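Local atomic coordinates of CT021 (PDB entry 6UXD), a protein that is of unknown function but belongs to a family grouped with the lipoprotein-handling LolA and LolB proteins. Residues V79-I91 with W99-V112. Residues are numbered along the deposited sequence; the frame is centred on the assembly and turned at random.
Sequences VYLLRISKNPLMI and WMPLSEKDPLPFFV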
loop_
_atom_site.group_PDB
_atom_site.type_symbol
_atom_site.label_atom_id
_atom_site.label_comp_id
_atom_site.label_asym_id
_atom_site.label_seq_id
_atom_site.Cartn_x
_atom_site.Cartn_y
_atom_site.Cartn_z
ATOM N N VAL A 79 -9.091 6.523 7.827
ATOM C CA VAL A 79 -7.752 6.219 8.324
ATOM C C VAL A 79 -7.786 4.885 9.044
ATOM O O VAL A 79 -8.442 4.755 10.085
ATOM C CB VAL A 79 -7.219 7.311 9.263
ATOM C CG1 VAL A 79 -5.807 6.972 9.690
ATOM C CG2 VAL A 79 -7.279 8.669 8.590
ATOM N N TYR A 80 -7.049 3.912 8.525
ATOM C CA TYR A 80 -6.973 2.583 9.112
ATOM C C TYR A 80 -5.600 2.329 9.721
ATOM O O TYR A 80 -4.577 2.866 9.277
ATOM C CB TYR A 80 -7.276 1.519 8.065
ATOM C CG TYR A 80 -8.665 1.634 7.500
ATOM C CD1 TYR A 80 -9.754 1.141 8.201
ATOM C CD2 TYR A 80 -8.894 2.244 6.274
ATOM C CE1 TYR A 80 -11.032 1.245 7.700
ATOM C CE2 TYR A 80 -10.175 2.355 5.759
ATOM C CZ TYR A 80 -11.238 1.852 6.480
ATOM O OH TYR A 80 -12.518 1.951 5.994
ATOM N N LEU A 81 -5.589 1.521 10.765
ATOM C CA LEU A 81 -4.360 1.096 11.411
ATOM C C LEU A 81 -4.391 -0.419 11.436
ATOM O O LEU A 81 -5.362 -1.014 11.913
ATOM C CB LEU A 81 -4.243 1.693 12.814
ATOM C CG LEU A 81 -2.984 1.328 13.597
ATOM C CD1 LEU A 81 -1.734 1.816 12.853
ATOM C CD2 LEU A 81 -3.034 1.888 15.029
ATOM N N LEU A 82 -3.351 -1.040 10.893
ATOM C CA LEU A 82 -3.258 -2.486 10.793
ATOM C C LEU A 82 -2.183 -2.974 11.741
ATOM O O LEU A 82 -1.060 -2.460 11.726
ATOM C CB LEU A 82 -2.901 -2.945 9.377
ATOM C CG LEU A 82 -4.011 -3.020 8.340
ATOM C CD1 LEU A 82 -4.706 -1.706 8.172
ATOM C CD2 LEU A 82 -3.414 -3.484 7.019
ATOM N N ARG A 83 -2.516 -3.970 12.534
ATOM C CA ARG A 83 -1.539 -4.674 13.351
ATOM C C ARG A 83 -1.340 -6.046 12.719
ATOM O O ARG A 83 -2.265 -6.868 12.705
ATOM C CB ARG A 83 -2.009 -4.792 14.800
ATOM C CG ARG A 83 -0.938 -5.314 15.728
ATOM C CD ARG A 83 -1.524 -5.747 17.062
ATOM N NE ARG A 83 -0.457 -6.155 17.970
ATOM C CZ ARG A 83 -0.026 -7.403 18.138
ATOM N NH1 ARG A 83 -0.571 -8.419 17.477
ATOM N NH2 ARG A 83 0.960 -7.637 18.995
ATOM N N ILE A 84 -0.131 -6.294 12.216
ATOM C CA ILE A 84 0.195 -7.506 11.470
ATOM C C ILE A 84 1.114 -8.348 12.340
ATOM O O ILE A 84 2.146 -7.858 12.809
ATOM C CB ILE A 84 0.856 -7.177 10.116
ATOM C CG1 ILE A 84 -0.075 -6.310 9.266
ATOM C CG2 ILE A 84 1.212 -8.468 9.364
ATOM C CD1 ILE A 84 0.590 -5.606 8.085
ATOM N N SER A 85 0.736 -9.606 12.566
ATOM C CA SER A 85 1.516 -10.485 13.425
ATOM C C SER A 85 1.357 -11.926 12.954
ATOM O O SER A 85 0.719 -12.202 11.934
ATOM C CB SER A 85 1.077 -10.358 14.887
ATOM O OG SER A 85 -0.286 -10.734 15.025
ATOM N N LYS A 86 1.951 -12.849 13.723
ATOM C CA LYS A 86 1.663 -14.269 13.543
ATOM C C LYS A 86 0.176 -14.548 13.703
ATOM O O LYS A 86 -0.342 -15.527 13.154
ATOM C CB LYS A 86 2.455 -15.104 14.553
ATOM C CG LYS A 86 3.963 -14.889 14.518
ATOM N N ASN A 87 -0.520 -13.704 14.440
ATOM C CA ASN A 87 -1.926 -13.907 14.732
ATOM C C ASN A 87 -2.791 -13.253 13.668
ATOM O O ASN A 87 -2.280 -12.608 12.741
ATOM C CB ASN A 87 -2.218 -13.368 16.127
ATOM C CG ASN A 87 -1.297 -13.980 17.172
ATOM O OD1 ASN A 87 -0.592 -13.274 17.897
ATOM N ND2 ASN A 87 -1.273 -15.313 17.225
ATOM N N PRO A 88 -4.099 -13.429 13.731
ATOM C CA PRO A 88 -4.947 -12.852 12.689
ATOM C C PRO A 88 -4.858 -11.338 12.686
ATOM O O PRO A 88 -4.597 -10.695 13.709
ATOM C CB PRO A 88 -6.353 -13.343 13.056
ATOM C CG PRO A 88 -6.100 -14.603 13.833
ATOM C CD PRO A 88 -4.869 -14.301 14.634
ATOM N N LEU A 89 -5.047 -10.777 11.499
ATOM C CA LEU A 89 -4.936 -9.339 11.322
ATOM C C LEU A 89 -5.943 -8.611 12.203
ATOM O O LEU A 89 -7.104 -9.010 12.314
ATOM C CB LEU A 89 -5.172 -8.979 9.857
ATOM C CG LEU A 89 -5.013 -7.488 9.544
ATOM C CD1 LEU A 89 -3.531 -7.125 9.590
ATOM C CD2 LEU A 89 -5.635 -7.125 8.197
ATOM N N MET A 90 -5.496 -7.532 12.827
ATOM C CA MET A 90 -6.375 -6.665 13.590
ATOM C C MET A 90 -6.333 -5.278 12.978
ATOM O O MET A 90 -5.252 -4.747 12.701
ATOM C CB MET A 90 -5.968 -6.641 15.068
ATOM C CG MET A 90 -6.752 -5.637 15.896
ATOM S SD MET A 90 -6.557 -5.880 17.686
ATOM C CE MET A 90 -4.916 -6.523 17.786
ATOM N N ILE A 91 -7.513 -4.707 12.743
ATOM C CA ILE A 91 -7.654 -3.420 12.093
ATOM C C ILE A 91 -8.349 -2.467 13.048
ATOM O O ILE A 91 -9.288 -2.851 13.748
ATOM C CB ILE A 91 -8.463 -3.525 10.783
ATOM C CG1 ILE A 91 -7.803 -4.511 9.823
ATOM C CG2 ILE A 91 -8.608 -2.165 10.151
ATOM C CD1 ILE A 91 -8.526 -4.590 8.488
ATOM N N TRP A 99 -8.102 5.068 18.260
ATOM C CA TRP A 99 -8.052 3.906 17.385
ATOM C C TRP A 99 -9.117 2.913 17.831
ATOM O O TRP A 99 -8.974 2.255 18.865
ATOM C CB TRP A 99 -6.657 3.300 17.432
ATOM C CG TRP A 99 -5.634 4.176 16.806
ATOM C CD1 TRP A 99 -4.565 4.765 17.416
ATOM C CD2 TRP A 99 -5.581 4.565 15.432
ATOM N NE1 TRP A 99 -3.848 5.488 16.502
ATOM C CE2 TRP A 99 -4.452 5.388 15.275
ATOM C CE3 TRP A 99 -6.384 4.300 14.321
ATOM C CZ2 TRP A 99 -4.104 5.955 14.041
ATOM C CZ3 TRP A 99 -6.039 4.862 13.094
ATOM C CH2 TRP A 99 -4.908 5.674 12.965
ATOM N N MET A 100 -10.184 2.800 17.044
ATOM C CA MET A 100 -11.323 1.966 17.400
ATOM C C MET A 100 -11.270 0.642 16.655
ATOM O O MET A 100 -11.205 0.644 15.417
ATOM C CB MET A 100 -12.616 2.692 17.070
ATOM C CG MET A 100 -12.787 4.008 17.812
ATOM S SD MET A 100 -12.696 3.827 19.616
ATOM C CE MET A 100 -13.952 2.584 19.904
ATOM N N PRO A 101 -11.311 -0.492 17.355
ATOM C CA PRO A 101 -11.296 -1.798 16.681
ATOM C C PRO A 101 -12.425 -1.941 15.680
ATOM O O PRO A 101 -13.484 -1.332 15.819
ATOM C CB PRO A 101 -11.474 -2.793 17.832
ATOM C CG PRO A 101 -11.004 -2.094 19.011
ATOM C CD PRO A 101 -11.238 -0.630 18.820
ATOM N N LEU A 102 -12.192 -2.764 14.665
ATOM C CA LEU A 102 -13.231 -3.125 13.714
ATOM C C LEU A 102 -13.743 -4.524 14.010
ATOM O O LEU A 102 -12.956 -5.468 14.140
ATOM C CB LEU A 102 -12.715 -3.070 12.276
ATOM C CG LEU A 102 -12.974 -1.795 11.481
ATOM C CD1 LEU A 102 -12.671 -2.093 10.027
ATOM C CD2 LEU A 102 -14.402 -1.281 11.642
ATOM N N SER A 103 -15.059 -4.644 14.134
ATOM C CA SER A 103 -15.751 -5.901 13.898
ATOM C C SER A 103 -16.850 -5.749 12.856
ATOM O O SER A 103 -17.448 -6.756 12.460
ATOM C CB SER A 103 -16.346 -6.460 15.199
ATOM O OG SER A 103 -15.982 -7.822 15.377
ATOM N N GLU A 104 -17.143 -4.553 12.315
ATOM C CA GLU A 104 -18.132 -4.312 11.231
ATOM C C GLU A 104 -17.479 -4.720 9.927
ATOM O O GLU A 104 -17.892 -4.093 8.941
ATOM C CB GLU A 104 -18.435 -2.815 11.172
ATOM N N LYS A 105 -16.765 -5.849 9.860
ATOM C CA LYS A 105 -15.853 -6.279 8.804
ATOM C C LYS A 105 -16.191 -5.665 7.451
ATOM O O LYS A 105 -16.697 -6.354 6.558
ATOM C CB LYS A 105 -15.860 -7.808 8.696
ATOM N N ASP A 106 -15.906 -4.370 7.287
ATOM C CA ASP A 106 -16.154 -3.697 6.017
ATOM C C ASP A 106 -14.921 -3.842 5.126
ATOM O O ASP A 106 -15.012 -4.470 4.062
ATOM C CB ASP A 106 -16.529 -2.230 6.243
ATOM N N PRO A 107 -13.762 -3.300 5.505
ATOM C CA PRO A 107 -12.532 -3.573 4.746
ATOM C C PRO A 107 -11.698 -4.737 5.260
ATOM O O PRO A 107 -10.667 -5.043 4.650
ATOM C CB PRO A 107 -11.756 -2.256 4.899
ATOM C CG PRO A 107 -12.118 -1.792 6.260
ATOM C CD PRO A 107 -13.561 -2.205 6.475
ATOM N N LEU A 108 -12.105 -5.390 6.349
ATOM C CA LEU A 108 -11.239 -6.380 6.989
ATOM C C LEU A 108 -10.878 -7.541 6.071
ATOM O O LEU A 108 -9.679 -7.840 5.937
ATOM C CB LEU A 108 -11.906 -6.873 8.281
ATOM C CG LEU A 108 -11.272 -8.040 9.045
ATOM C CD1 LEU A 108 -9.844 -7.734 9.466
ATOM C CD2 LEU A 108 -12.125 -8.387 10.270
ATOM N N PRO A 109 -11.821 -8.234 5.427
ATOM C CA PRO A 109 -11.422 -9.390 4.603
ATOM C C PRO A 109 -10.630 -9.009 3.357
ATOM O O PRO A 109 -9.746 -9.770 2.944
ATOM C CB PRO A 109 -12.762 -10.056 4.252
ATOM C CG PRO A 109 -13.785 -8.976 4.399
ATOM C CD PRO A 109 -13.284 -8.044 5.462
ATOM N N PHE A 110 -10.912 -7.851 2.755
ATOM C CA PHE A 110 -10.135 -7.374 1.613
ATOM C C PHE A 110 -8.653 -7.253 1.961
ATOM O O PHE A 110 -7.785 -7.729 1.221
ATOM C CB PHE A 110 -10.714 -6.035 1.157
ATOM C CG PHE A 110 -10.057 -5.450 -0.055
ATOM C CD1 PHE A 110 -10.276 -5.989 -1.313
ATOM C CD2 PHE A 110 -9.256 -4.327 0.059
ATOM C CE1 PHE A 110 -9.683 -5.433 -2.435
ATOM C CE2 PHE A 110 -8.662 -3.765 -1.056
ATOM C CZ PHE A 110 -8.875 -4.317 -2.306
ATOM N N PHE A 111 -8.344 -6.633 3.103
ATOM C CA PHE A 111 -6.952 -6.503 3.526
ATOM C C PHE A 111 -6.295 -7.869 3.713
ATOM O O PHE A 111 -5.164 -8.092 3.267
ATOM C CB PHE A 111 -6.868 -5.683 4.818
ATOM C CG PHE A 111 -6.848 -4.186 4.599
ATOM C CD1 PHE A 111 -5.802 -3.580 3.912
ATOM C CD2 PHE A 111 -7.864 -3.386 5.096
ATOM C CE1 PHE A 111 -5.782 -2.209 3.715
ATOM C CE2 PHE A 111 -7.850 -2.010 4.907
ATOM C CZ PHE A 111 -6.810 -1.423 4.216
ATOM N N VAL A 112 -6.980 -8.801 4.383
ATOM C CA VAL A 112 -6.375 -10.111 4.619
ATOM C C VAL A 112 -6.082 -10.802 3.293
ATOM O O VAL A 112 -5.053 -11.471 3.137
ATOM C CB VAL A 112 -7.273 -10.980 5.524
ATOM C CG1 VAL A 112 -6.725 -12.412 5.610
ATOM C CG2 VAL A 112 -7.374 -10.377 6.921
HETATM O O HOH W 1 -10.023 -6.327 13.285
#
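Leu81 sets its CD2 methyl over one face of the Trp99 indole, 3.7 Å from the centroid of the five-membered ring and only 9° off the ring normal. This is a CH-pi contact. With CG of Leu81 anti to the backbone N (chi1 -180°), the branch carries CD2 out over the five-membered ring, while CB lies over the six-membered part of the same face. Val79 CG1 meets the ring at its edge, 3.6 Å from Trp99 CH2. The indole N-H is hydrogen-bonded to the carbonyl oxygen of Pro212, which helps fix the ring's rotation. Strands 79-84, 90-95 and 98-101 form an antiparallel meander, and helix 108-116 follows the last of them. The chain crosses from one face of these strands to the other: Trp99 packs with Leu81, while the helix packs with Leu82 and Ile91. Leu102 N donates to Ile91 O (3.0 Å), extending the pairing of the last two strands. A water accepts from Ile91 N and donates to Leu102 O. On the helix side, Ile91 CD1 lies 3.5 Å from Leu108 CD1 and also touches Phe111 CD2 obliquely. Leu82 CD2 sits over one face of the Phe111 ring. Leu89 CD2 lies 3.9 Å from both Phe111 CB and Val112 CG2. The Leu89 and Val112 side chains run past each other in opposite directions. Near the start of strand 79-84, Tyr80 CE1 approaches Pro107 CG obliquely at 3.5 Å.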